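Local structure of SnoaL-like domain-containing protein (3FLJ) at residues A[71-83]-A[92-104]. The protein is of unknown function but has a SnoaL-like, cystatin-like fold, a scaffold that in relatives often encloses a pocket for small molecules. Sequence-based numbering, arbitrary orientation.
Sequences VGQVFSEFRYRRI and LEFQCKVGELDAV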
loop_
_atom_site.group_PDB
_atom_site.type_symbol
_atom_site.label_atom_id
_atom_site.label_comp_id
_atom_site.label_asym_id
_atom_site.label_seq_id
_atom_site.Cartn_x
_atom_site.Cartn_y
_atom_site.Cartn_z
ATOM N N VAL A 71 0.122 2.859 16.821
ATOM C CA VAL A 71 0.364 3.369 15.446
ATOM C C VAL A 71 -0.258 4.765 15.286
ATOM O O VAL A 71 0.406 5.677 14.786
ATOM C CB VAL A 71 -0.135 2.409 14.326
ATOM C CG1 VAL A 71 0.062 3.030 12.944
ATOM C CG2 VAL A 71 0.586 1.067 14.387
ATOM N N GLY A 72 -1.511 4.911 15.735
ATOM C CA GLY A 72 -2.240 6.192 15.732
ATOM C C GLY A 72 -1.541 7.303 16.504
ATOM O O GLY A 72 -1.575 8.462 16.083
ATOM N N GLN A 73 -0.914 6.934 17.622
ATOM C CA GLN A 73 -0.111 7.837 18.446
ATOM C C GLN A 73 1.166 8.311 17.733
ATOM O O GLN A 73 1.510 9.495 17.833
ATOM C CB GLN A 73 0.280 7.162 19.769
ATOM C CG GLN A 73 -0.876 6.935 20.751
ATOM C CD GLN A 73 -1.048 8.029 21.786
ATOM O OE1 GLN A 73 -0.610 9.173 21.610
ATOM N NE2 GLN A 73 -1.682 7.672 22.892
ATOM N N VAL A 74 1.859 7.382 17.054
ATOM C CA VAL A 74 3.084 7.692 16.296
ATOM C C VAL A 74 2.787 8.666 15.148
ATOM O O VAL A 74 3.497 9.668 14.996
ATOM C CB VAL A 74 3.793 6.414 15.751
ATOM C CG1 VAL A 74 4.985 6.763 14.845
ATOM C CG2 VAL A 74 4.269 5.534 16.906
ATOM N N PHE A 75 1.735 8.380 14.375
ATOM C CA PHE A 75 1.360 9.235 13.245
ATOM C C PHE A 75 0.841 10.616 13.659
ATOM O O PHE A 75 0.208 10.760 14.695
ATOM C CB PHE A 75 0.290 8.595 12.330
ATOM C CG PHE A 75 0.712 7.325 11.608
ATOM C CD1 PHE A 75 2.043 7.075 11.186
ATOM C CD2 PHE A 75 -0.287 6.427 11.203
ATOM C CE1 PHE A 75 2.361 5.905 10.469
ATOM C CE2 PHE A 75 0.027 5.259 10.471
ATOM C CZ PHE A 75 1.343 4.996 10.107
ATOM N N SER A 76 1.142 11.611 12.830
ATOM C CA SER A 76 0.635 12.975 12.960
ATOM C C SER A 76 0.125 13.414 11.590
ATOM O O SER A 76 0.501 12.825 10.568
ATOM C CB SER A 76 1.721 13.923 13.465
ATOM O OG SER A 76 2.876 13.849 12.661
ATOM N N GLU A 77 -0.738 14.434 11.586
ATOM C CA GLU A 77 -1.353 14.982 10.374
ATOM C C GLU A 77 -2.033 13.869 9.541
ATOM O O GLU A 77 -1.933 13.850 8.323
ATOM C CB GLU A 77 -0.303 15.752 9.540
ATOM C CG GLU A 77 0.443 16.858 10.310
ATOM C CD GLU A 77 1.371 17.736 9.439
ATOM O OE1 GLU A 77 1.362 17.630 8.183
ATOM O OE2 GLU A 77 2.118 18.561 10.028
ATOM N N PHE A 78 -2.693 12.931 10.224
ATOM C CA PHE A 78 -3.271 11.765 9.573
ATOM C C PHE A 78 -4.598 12.118 8.916
ATOM O O PHE A 78 -5.438 12.793 9.517
ATOM C CB PHE A 78 -3.475 10.613 10.574
ATOM C CG PHE A 78 -3.920 9.321 9.934
ATOM C CD1 PHE A 78 -5.277 9.093 9.628
ATOM C CD2 PHE A 78 -2.988 8.332 9.611
ATOM C CE1 PHE A 78 -5.691 7.903 9.007
ATOM C CE2 PHE A 78 -3.388 7.131 9.008
ATOM C CZ PHE A 78 -4.747 6.917 8.699
ATOM N N ARG A 79 -4.778 11.639 7.688
ATOM C CA ARG A 79 -6.074 11.711 7.008
ATOM C C ARG A 79 -6.145 10.696 5.883
ATOM O O ARG A 79 -5.135 10.433 5.213
ATOM C CB ARG A 79 -6.439 13.118 6.480
ATOM C CG ARG A 79 -5.721 13.657 5.240
ATOM C CD ARG A 79 -4.265 13.920 5.498
ATOM N NE ARG A 79 -3.612 14.522 4.332
ATOM C CZ ARG A 79 -2.395 15.082 4.327
ATOM N NH1 ARG A 79 -1.624 15.109 5.419
ATOM N NH2 ARG A 79 -1.930 15.606 3.192
ATOM N N TYR A 80 -7.338 10.141 5.685
ATOM C CA TYR A 80 -7.592 9.275 4.539
ATOM C C TYR A 80 -7.759 10.177 3.316
ATOM O O TYR A 80 -8.196 11.324 3.451
ATOM C CB TYR A 80 -8.808 8.372 4.765
ATOM C CG TYR A 80 -8.518 7.276 5.759
ATOM C CD1 TYR A 80 -7.739 6.177 5.388
ATOM C CD2 TYR A 80 -9.018 7.321 7.075
ATOM C CE1 TYR A 80 -7.446 5.134 6.297
ATOM C CE2 TYR A 80 -8.743 6.267 7.996
ATOM C CZ TYR A 80 -7.958 5.183 7.592
ATOM O OH TYR A 80 -7.675 4.171 8.461
ATOM N N ARG A 81 -7.335 9.672 2.156
ATOM C CA ARG A 81 -7.447 10.360 0.862
ATOM C C ARG A 81 -8.523 9.711 0.013
ATOM O O ARG A 81 -9.420 10.400 -0.465
ATOM C CB ARG A 81 -6.109 10.359 0.131
ATOM C CG ARG A 81 -5.026 11.049 0.951
ATOM C CD ARG A 81 -3.845 11.498 0.143
ATOM N NE ARG A 81 -3.178 10.417 -0.602
ATOM C CZ ARG A 81 -1.990 10.532 -1.213
ATOM N NH1 ARG A 81 -1.261 11.648 -1.146
ATOM N NH2 ARG A 81 -1.499 9.506 -1.885
ATOM N N ARG A 82 -8.423 8.388 -0.164
ATOM C CA ARG A 82 -9.385 7.612 -0.955
ATOM C C ARG A 82 -9.847 6.343 -0.240
ATOM O O ARG A 82 -9.031 5.665 0.374
ATOM C CB ARG A 82 -8.814 7.277 -2.329
ATOM C CG ARG A 82 -8.654 8.498 -3.221
ATOM C CD ARG A 82 -8.274 8.087 -4.631
ATOM N NE ARG A 82 -6.945 7.477 -4.721
ATOM C CZ ARG A 82 -6.415 6.914 -5.820
ATOM N NH1 ARG A 82 -7.071 6.883 -6.968
ATOM N NH2 ARG A 82 -5.189 6.384 -5.795
ATOM N N ILE A 83 -11.152 6.067 -0.316
ATOM C CA ILE A 83 -11.794 4.873 0.260
ATOM C C ILE A 83 -12.261 4.096 -0.964
ATOM O O ILE A 83 -13.200 4.521 -1.624
ATOM C CB ILE A 83 -13.006 5.233 1.192
ATOM C CG1 ILE A 83 -12.653 6.309 2.237
ATOM C CG2 ILE A 83 -13.564 3.973 1.870
ATOM C CD1 ILE A 83 -11.488 5.969 3.129
ATOM N N LEU A 92 -8.152 1.535 2.008
ATOM C CA LEU A 92 -8.262 2.909 2.508
ATOM C C LEU A 92 -6.877 3.563 2.431
ATOM O O LEU A 92 -5.984 3.269 3.234
ATOM C CB LEU A 92 -8.809 2.972 3.936
ATOM C CG LEU A 92 -10.239 2.502 4.207
ATOM C CD1 LEU A 92 -10.344 0.998 4.157
ATOM C CD2 LEU A 92 -10.758 3.044 5.574
ATOM N N GLU A 93 -6.725 4.453 1.456
ATOM C CA GLU A 93 -5.485 5.182 1.215
ATOM C C GLU A 93 -5.400 6.368 2.166
ATOM O O GLU A 93 -6.355 7.128 2.263
ATOM C CB GLU A 93 -5.453 5.661 -0.233
ATOM C CG GLU A 93 -4.279 6.525 -0.665
ATOM C CD GLU A 93 -4.517 7.072 -2.051
ATOM O OE1 GLU A 93 -5.043 6.336 -2.891
ATOM O OE2 GLU A 93 -4.222 8.231 -2.304
ATOM N N PHE A 94 -4.245 6.536 2.815
ATOM C CA PHE A 94 -3.999 7.652 3.741
ATOM C C PHE A 94 -2.650 8.327 3.528
ATOM O O PHE A 94 -1.765 7.766 2.872
ATOM C CB PHE A 94 -4.116 7.176 5.197
ATOM C CG PHE A 94 -3.092 6.135 5.611
ATOM C CD1 PHE A 94 -1.837 6.522 6.107
ATOM C CD2 PHE A 94 -3.393 4.774 5.543
ATOM C CE1 PHE A 94 -0.881 5.559 6.518
ATOM C CE2 PHE A 94 -2.455 3.795 5.960
ATOM C CZ PHE A 94 -1.193 4.190 6.445
ATOM N N GLN A 95 -2.542 9.538 4.073
ATOM C CA GLN A 95 -1.304 10.309 4.141
ATOM C C GLN A 95 -1.129 10.769 5.598
ATOM O O GLN A 95 -2.113 11.049 6.299
ATOM C CB GLN A 95 -1.327 11.494 3.189
ATOM C CG GLN A 95 0.040 12.192 3.045
ATOM C CD GLN A 95 0.076 13.288 1.994
ATOM O OE1 GLN A 95 -0.830 13.419 1.171
ATOM N NE2 GLN A 95 1.138 14.091 2.022
ATOM N N CYS A 96 0.120 10.817 6.049
ATOM C CA CYS A 96 0.463 11.254 7.410
ATOM C C CYS A 96 1.955 11.581 7.483
ATOM O O CYS A 96 2.639 11.637 6.436
ATOM C CB CYS A 96 0.083 10.158 8.434
ATOM S SG CYS A 96 0.945 8.627 8.187
ATOM N N LYS A 97 2.419 11.898 8.688
ATOM C CA LYS A 97 3.841 12.070 8.968
ATOM C C LYS A 97 4.259 11.213 10.167
ATOM O O LYS A 97 3.422 10.864 11.016
ATOM C CB LYS A 97 4.200 13.543 9.221
ATOM C CG LYS A 97 3.745 14.492 8.128
ATOM C CD LYS A 97 4.271 15.918 8.268
ATOM C CE LYS A 97 5.745 16.028 7.901
ATOM N NZ LYS A 97 6.234 17.440 7.783
ATOM N N VAL A 98 5.538 10.825 10.173
ATOM C CA VAL A 98 6.206 10.170 11.304
ATOM C C VAL A 98 7.298 11.192 11.630
ATOM O O VAL A 98 8.321 11.262 10.925
ATOM C CB VAL A 98 6.761 8.776 10.956
ATOM C CG1 VAL A 98 7.500 8.185 12.144
ATOM C CG2 VAL A 98 5.632 7.858 10.530
ATOM N N GLY A 99 7.032 12.027 12.644
ATOM C CA GLY A 99 7.898 13.140 12.999
ATOM C C GLY A 99 7.829 14.150 11.863
ATOM O O GLY A 99 6.732 14.573 11.476
ATOM N N GLU A 100 8.993 14.502 11.314
ATOM C CA GLU A 100 9.088 15.405 10.150
ATOM C C GLU A 100 9.026 14.688 8.789
ATOM O O GLU A 100 8.970 15.372 7.762
ATOM C CB GLU A 100 10.374 16.255 10.239
ATOM C CG GLU A 100 10.473 17.136 11.511
ATOM C CD GLU A 100 9.307 18.143 11.672
ATOM O OE1 GLU A 100 8.760 18.635 10.648
ATOM O OE2 GLU A 100 8.937 18.444 12.832
ATOM N N LEU A 101 8.986 13.351 8.773
ATOM C CA LEU A 101 9.009 12.562 7.545
ATOM C C LEU A 101 7.600 12.277 7.047
ATOM O O LEU A 101 6.766 11.817 7.823
ATOM C CB LEU A 101 9.724 11.233 7.779
ATOM C CG LEU A 101 11.201 11.248 8.186
ATOM C CD1 LEU A 101 11.642 9.838 8.507
ATOM C CD2 LEU A 101 12.084 11.850 7.092
ATOM N N ASP A 102 7.366 12.494 5.753
ATOM C CA ASP A 102 6.074 12.244 5.112
ATOM C C ASP A 102 5.889 10.762 4.822
ATOM O O ASP A 102 6.864 10.050 4.547
ATOM C CB ASP A 102 5.958 13.009 3.784
ATOM C CG ASP A 102 5.958 14.499 3.980
ATOM O OD1 ASP A 102 5.000 14.998 4.604
ATOM O OD2 ASP A 102 6.903 15.164 3.504
ATOM N N ALA A 103 4.629 10.314 4.860
ATOM C CA ALA A 103 4.256 8.935 4.521
ATOM C C ALA A 103 2.909 8.873 3.806
ATOM O O ALA A 103 2.040 9.717 4.054
ATOM C CB ALA A 103 4.198 8.053 5.779
ATOM N N VAL A 104 2.786 7.901 2.900
ATOM C CA VAL A 104 1.529 7.518 2.247
ATOM C C VAL A 104 1.380 6.003 2.466
ATOM O O VAL A 104 2.363 5.259 2.379
ATOM C CB VAL A 104 1.512 7.874 0.739
ATOM C CG1 VAL A 104 0.268 7.328 0.046
ATOM C CG2 VAL A 104 1.584 9.395 0.567
HETATM O O HOH W 1 4.411 12.034 13.921
HETATM O O HOH W 2 4.632 15.936 12.549
#
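Strands 78-83 and 92-98 pair antiparallel as the two arms of a beta hairpin, with the end of helix 61-74 and strand 75-76 feeding into the edge of the same curved sheet. Arg-79 and Gln-95 form a hydrogen-bonded pair, Gln-95 N reaching Arg-79 O at 3.0 Å, and Ser-76 and Lys-97 form another; between them the register slips by one residue. A classic bulge follows where Arg-81 and Arg-82 both face Glu-93, and it turns both arginines onto one carboxylate. Glu-93 CG lies anti to the backbone N (chi1 176°) and the chain runs on extended, carrying the acid out between them. Arg-82 comes side-on, NE and NH2 both gripping Glu-93 OE1 at 2.9 Å, while Arg-81 NE reaches the anti lone pair of Glu-93 OE2 at 3.0 Å, its guanidinium turned 74° from the carboxylate. Arg-81 NH1 also bonds Gln-95 OE1, from above the amide plane. Both arginines continue to acids of the second subunit, Glu-121 and Asp-89, tying the network to the dimer interface. Replacing Glu-93 by an alanine is likely to strip Arg-81 and Arg-82 of their shared intrachain acid, leaving them to their remaining partners.

The face bearing Phe-75, Tyr-80 and Phe-94 is largely aromatic and aliphatic. Cys-96 SG sits over the face of the Phe-75 ring, 3.6 Å from its centroid, and Val-98 CG2 meets that ring's edge. Phe-78 CE2 comes over the Phe-94 ring, 3.3 Å from Phe-94 CD1, the planes 29° apart but slid past each other. Tyr-80 receives Leu-92 CD2 over one face, and its hydroxyl bonds Asp-107. An unidentified molecule, probably from the crystallisation liquor, lies close to Phe-78, perhaps marking the pocket often formed between helices and curved sheet in the cystatin-like, SnoaL-type alpha+beta fold.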